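Local coordinates for avidin-related protein 4/5 (Gallus gallus, PDB 1Y55) that binds biotin with high affinity, as a tetrameric member of the avidin family from chicken, at residues K3-T11 against M18-R26. The protein carries 1 engineered substitution. Residues are numbered along the deposited sequence; the frame is centred on the assembly and turned at random. Where two conformers were deposited one is given.
Sequences KCSLTGKWT and MTIRAVNSR
Gly8 and Ile20, and again Trp10 and Met18, exchange backbone hydrogen bonds as antiparallel pairs, four in all, while Lys9 and Thr19 form the non-hydrogen-bonded pair between them, their CA atoms 4.3 Å apart. Gly8 has a positive phi (126°), and a CB there would press on the carbonyl oxygen of Thr7, so glycine suits the start of the strand. Beyond the paired strands, Thr7 continues the contact: its OG1 donates to Arg21 O at 2.7 Å, approaching above the carbonyl plane, and accepts a bond from a water that in turn accepts from Val23 N. With OG1 anti to its own carbonyl carbon (chi1 -58°), the hydroxyl is turned to meet both partners. A valine here would probably leave Arg21 O without its Thr7 donor and the water without its acceptor. On the Trp10 face, the indole NE1 donates to Leu6 O at 3.0 Å, nearly in the ring plane, pinning the incoming loop, and branched Ile20 sets its CB 3.2 Å from Leu6 O. The extended Met18 chain lays CG near Trp10 CB and CE near Trp10 CD1. Across the other face, Lys9, in one of its two conformers, bends at its far end so that NZ donates to Thr19 OG1 (3.0 Å). Phe29 and Leu91 add to the apolar side. This is the first hairpin of the eight-stranded antiparallel avidin barrel, with the Met18 side chain about 8 Å from bound biotin.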
ATOM      1  N   LYS A   3       6.639  -7.324 -28.301  1.00 24.72           N
ATOM      2  CA  LYS A   3       7.122  -7.464 -26.891  1.00 24.70           C
ATOM      3  C   LYS A   3       7.513  -6.102 -26.286  1.00 23.07           C
ATOM      4  O   LYS A   3       8.384  -5.420 -26.828  1.00 23.52           O
ATOM      5  CB  LYS A   3       8.343  -8.394 -26.853  1.00 26.01           C
ATOM      6  CG  LYS A   3       8.153  -9.719 -26.130  1.00 29.26           C
ATOM      7  CD  LYS A   3       8.027 -10.907 -27.080  1.00 32.83           C
ATOM      8  CE  LYS A   3       9.296 -11.750 -27.101  1.00 34.77           C
ATOM      9  NZ  LYS A   3       9.641 -12.297 -25.755  1.00 35.66           N
ATOM     10  N   CYS A   4       6.877  -5.735 -25.164  1.00 21.04           N
ATOM     11  CA  CYS A   4       7.192  -4.520 -24.366  1.00 19.99           C
ATOM     12  C   CYS A   4       8.550  -4.802 -23.648  1.00 19.11           C
ATOM     13  O   CYS A   4       8.658  -5.749 -22.847  1.00 19.51           O
ATOM     14  CB  CYS A   4       6.046  -4.236 -23.300  1.00 20.58           C
ATOM     15  SG  CYS A   4       4.884  -2.728 -23.107  1.00 21.40           S
ATOM     16  N   SER A   5       9.585  -4.013 -23.961  1.00 18.05           N
ATOM     17  CA  SER A   5      10.847  -3.983 -23.207  1.00 17.65           C
ATOM     18  C   SER A   5      10.898  -2.623 -22.522  1.00 15.63           C
ATOM     19  O   SER A   5      10.479  -1.630 -23.103  1.00 17.66           O
ATOM     20  CB  SER A   5      12.045  -4.164 -24.160  1.00 18.45           C
ATOM     21  OG  SER A   5      13.280  -3.752 -23.592  1.00 21.52           O
ATOM     22  N   LEU A   6      11.450  -2.576 -21.309  0.50 14.79           N
ATOM     23  CA  LEU A   6      11.526  -1.318 -20.560  0.50 14.35           C
ATOM     24  C   LEU A   6      12.635  -0.392 -21.068  0.50 13.26           C
ATOM     25  O   LEU A   6      12.685   0.784 -20.700  0.50 11.79           O
ATOM     26  CB  LEU A   6      11.675  -1.575 -19.052  0.50 14.68           C
ATOM     27  CG  LEU A   6      10.414  -1.980 -18.273  0.50 15.85           C
ATOM     28  CD1 LEU A   6      10.459  -1.489 -16.829  0.50 14.08           C
ATOM     29  CD2 LEU A   6       9.163  -1.456 -18.923  0.50 15.98           C
ATOM     30  N   THR A   7      13.518  -0.905 -21.919  1.00 13.34           N
ATOM     31  CA  THR A   7      14.547  -0.069 -22.546  1.00 12.79           C
ATOM     32  C   THR A   7      13.980   1.179 -23.240  1.00 12.88           C
ATOM     33  O   THR A   7      13.039   1.085 -24.016  1.00 14.51           O
ATOM     34  CB  THR A   7      15.332  -0.895 -23.554  1.00 12.83           C
ATOM     35  OG1 THR A   7      15.915  -2.021 -22.889  1.00 13.90           O
ATOM     36  CG2 THR A   7      16.510  -0.104 -24.138  1.00 14.07           C
ATOM     37  N   GLY A   8      14.572   2.333 -22.935  1.00 11.58           N
ATOM     38  CA  GLY A   8      14.198   3.612 -23.508  1.00 11.28           C
ATOM     39  C   GLY A   8      13.890   4.646 -22.447  1.00 10.54           C
ATOM     40  O   GLY A   8      14.078   4.423 -21.257  1.00 11.81           O
ATOM     41  N   LYS A   9      13.394   5.797 -22.880  0.50 10.13           N
ATOM     42  CA  LYS A   9      13.083   6.911 -21.982  0.50  9.83           C
ATOM     43  C   LYS A   9      11.569   7.022 -21.815  0.50  9.39           C
ATOM     44  O   LYS A   9      10.818   6.880 -22.783  0.50 10.60           O
ATOM     45  CB  LYS A   9      13.664   8.211 -22.545  0.50 10.57           C
ATOM     46  CG  LYS A   9      13.764   9.379 -21.561  0.50 11.19           C
ATOM     47  CD  LYS A   9      14.371  10.628 -22.205  0.50 13.12           C
ATOM     48  CE  LYS A   9      15.862  10.503 -22.472  0.50 13.90           C
ATOM     49  NZ  LYS A   9      16.672  10.643 -21.241  0.50 14.18           N
ATOM     50  N   TRP A  10      11.147   7.283 -20.582  1.00  8.91           N
ATOM     51  CA  TRP A  10       9.751   7.329 -20.189  1.00  8.74           C
ATOM     52  C   TRP A  10       9.515   8.581 -19.352  1.00  8.84           C
ATOM     53  O   TRP A  10      10.409   9.033 -18.643  1.00  9.47           O
ATOM     54  CB  TRP A  10       9.410   6.124 -19.303  1.00  8.63           C
ATOM     55  CG  TRP A  10       9.618   4.782 -19.952  1.00  9.11           C
ATOM     56  CD1 TRP A  10      10.784   4.083 -20.019  1.00  9.82           C
ATOM     57  CD2 TRP A  10       8.630   3.981 -20.603  1.00  9.24           C
ATOM     58  NE1 TRP A  10      10.580   2.886 -20.663  1.00 10.51           N
ATOM     59  CE2 TRP A  10       9.264   2.803 -21.035  1.00  9.98           C
ATOM     60  CE3 TRP A  10       7.262   4.126 -20.843  1.00  9.82           C
ATOM     61  CZ2 TRP A  10       8.581   1.792 -21.712  1.00 11.27           C
ATOM     62  CZ3 TRP A  10       6.589   3.131 -21.515  1.00 10.86           C
ATOM     63  CH2 TRP A  10       7.248   1.974 -21.932  1.00 11.75           C
ATOM     64  N   THR A  11       8.302   9.107 -19.394  1.00  8.37           N
ATOM     65  CA  THR A  11       7.871  10.131 -18.442  1.00  8.09           C
ATOM     66  C   THR A  11       6.631   9.641 -17.714  1.00  7.84           C
ATOM     67  O   THR A  11       5.883   8.815 -18.244  1.00  9.04           O
ATOM     68  CB  THR A  11       7.581  11.456 -19.159  1.00  8.42           C
ATOM     69  N   MET A  18      12.498   8.695 -16.590  1.00  8.76           N
ATOM     70  CA  MET A  18      13.487   7.658 -16.360  1.00 10.09           C
ATOM     71  C   MET A  18      13.975   7.125 -17.688  1.00  9.90           C
ATOM     72  O   MET A  18      13.270   7.110 -18.694  1.00 11.16           O
ATOM     73  CB  MET A  18      13.001   6.548 -15.468  1.00 11.09           C
ATOM     74  CG  MET A  18      11.890   5.812 -16.034  1.00 10.93           C
ATOM     75  SD  MET A  18      11.498   4.316 -14.948  1.00 11.55           S
ATOM     76  CE  MET A  18      10.244   3.598 -15.948  1.00 10.02           C
ATOM     77  N   THR A  19      15.214   6.665 -17.656  1.00  9.69           N
ATOM     78  CA  THR A  19      15.894   6.127 -18.805  1.00 10.72           C
ATOM     79  C   THR A  19      16.397   4.749 -18.432  1.00 11.32           C
ATOM     80  O   THR A  19      17.144   4.593 -17.482  1.00 13.18           O
ATOM     81  CB  THR A  19      17.065   7.016 -19.186  1.00 12.07           C
ATOM     82  OG1 THR A  19      16.606   8.368 -19.360  1.00 13.54           O
ATOM     83  CG2 THR A  19      17.645   6.596 -20.540  1.00 14.06           C
ATOM     84  N   ILE A  20      15.977   3.752 -19.188  1.00 11.06           N
ATOM     85  CA  ILE A  20      16.326   2.375 -18.915  1.00 11.25           C
ATOM     86  C   ILE A  20      17.200   1.866 -20.053  1.00 11.27           C
ATOM     87  O   ILE A  20      16.903   2.091 -21.239  1.00 11.47           O
ATOM     88  CB  ILE A  20      15.056   1.537 -18.745  1.00 11.74           C
ATOM     89  CG1 ILE A  20      14.333   2.015 -17.478  1.00 13.47           C
ATOM     90  CG2 ILE A  20      15.386   0.025 -18.668  1.00 11.64           C
ATOM     91  CD1 ILE A  20      13.011   1.375 -17.161  1.00 14.83           C
ATOM     92  N   ARG A  21      18.265   1.162 -19.687  1.00 11.82           N
ATOM     93  CA  ARG A  21      19.239   0.662 -20.639  1.00 13.00           C
ATOM     94  C   ARG A  21      18.812  -0.740 -21.112  1.00 12.47           C
ATOM     95  O   ARG A  21      17.652  -1.122 -20.967  1.00 12.93           O
ATOM     96  CB  ARG A  21      20.634   0.682 -19.996  1.00 13.97           C
ATOM     97  CG  ARG A  21      21.089   2.071 -19.524  1.00 16.31           C
ATOM     98  CD  ARG A  21      22.540   2.117 -19.067  1.00 19.74           C
ATOM     99  NE  ARG A  21      22.956   3.427 -18.552  1.00 22.52           N
ATOM    100  CZ  ARG A  21      22.805   3.847 -17.299  1.00 24.30           C
ATOM    101  NH1 ARG A  21      22.226   3.079 -16.392  1.00 24.96           N
ATOM    102  NH2 ARG A  21      23.238   5.053 -16.947  1.00 25.45           N
ATOM    103  N   ALA A  22      19.733  -1.487 -21.720  1.00 12.97           N
ATOM    104  CA  ALA A  22      19.405  -2.784 -22.282  1.00 13.32           C
ATOM    105  C   ALA A  22      18.918  -3.751 -21.214  1.00 12.87           C
ATOM    106  O   ALA A  22      19.443  -3.783 -20.107  1.00 14.88           O
ATOM    107  CB  ALA A  22      20.617  -3.362 -22.977  1.00 14.25           C
ATOM    108  N   VAL A  23      17.913  -4.533 -21.574  1.00 11.73           N
ATOM    109  CA  VAL A  23      17.411  -5.600 -20.716  1.00 11.32           C
ATOM    110  C   VAL A  23      18.149  -6.876 -21.107  1.00 11.62           C
ATOM    111  O   VAL A  23      18.181  -7.251 -22.278  1.00 12.99           O
ATOM    112  CB  VAL A  23      15.908  -5.779 -20.905  1.00 11.69           C
ATOM    113  CG1 VAL A  23      15.388  -6.908 -20.051  1.00 11.64           C
ATOM    114  CG2 VAL A  23      15.163  -4.485 -20.574  1.00 11.80           C
ATOM    115  N   ASN A  24      18.776  -7.533 -20.141  1.00 10.52           N
ATOM    116  CA  ASN A  24      19.588  -8.708 -20.445  1.00 10.90           C
ATOM    117  C   ASN A  24      18.731  -9.971 -20.542  1.00 10.82           C
ATOM    118  O   ASN A  24      17.511  -9.898 -20.453  1.00 10.96           O
ATOM    119  CB  ASN A  24      20.780  -8.814 -19.491  1.00 11.42           C
ATOM    120  CG  ASN A  24      20.416  -9.296 -18.102  1.00 11.62           C
ATOM    121  OD1 ASN A  24      19.305  -9.723 -17.830  1.00 11.05           O
ATOM    122  ND2 ASN A  24      21.385  -9.221 -17.206  1.00 13.53           N
ATOM    123  N   SER A  25      19.317 -11.133 -20.830  0.50 10.30           N
ATOM    124  CA  SER A  25      18.500 -12.329 -21.038  0.50  9.93           C
ATOM    125  C   SER A  25      17.825 -12.837 -19.754  0.50 10.15           C
ATOM    126  O   SER A  25      16.902 -13.637 -19.843  0.50 11.58           O
ATOM    127  CB  SER A  25      19.321 -13.444 -21.676  0.50  9.21           C
ATOM    128  OG  SER A  25      20.350 -13.870 -20.804  0.50  8.65           O
ATOM    129  N   ARG A  26      18.274 -12.390 -18.572  1.00 10.20           N
ATOM    130  CA  ARG A  26      17.553 -12.661 -17.325  1.00 10.18           C
ATOM    131  C   ARG A  26      16.405 -11.680 -17.062  1.00  9.86           C
ATOM    132  O   ARG A  26      15.638 -11.864 -16.111  1.00 11.61           O
ATOM    133  CB  ARG A  26      18.522 -12.579 -16.133  1.00 10.69           C
ATOM    134  CG  ARG A  26      19.573 -13.654 -16.098  1.00 10.37           C
ATOM    135  CD  ARG A  26      19.031 -15.025 -15.853  1.00 10.75           C
ATOM    136  NE  ARG A  26      20.124 -15.930 -15.556  1.00 10.48           N
ATOM    137  CZ  ARG A  26      20.089 -17.241 -15.683  1.00 10.22           C
ATOM    138  NH1 ARG A  26      18.996 -17.859 -16.087  1.00 11.96           N
ATOM    139  NH2 ARG A  26      21.178 -17.939 -15.402  1.00 11.18           N
TER
HETATM  140  O   HOH W   1      16.848  -4.256 -24.358  1.00 22.89           O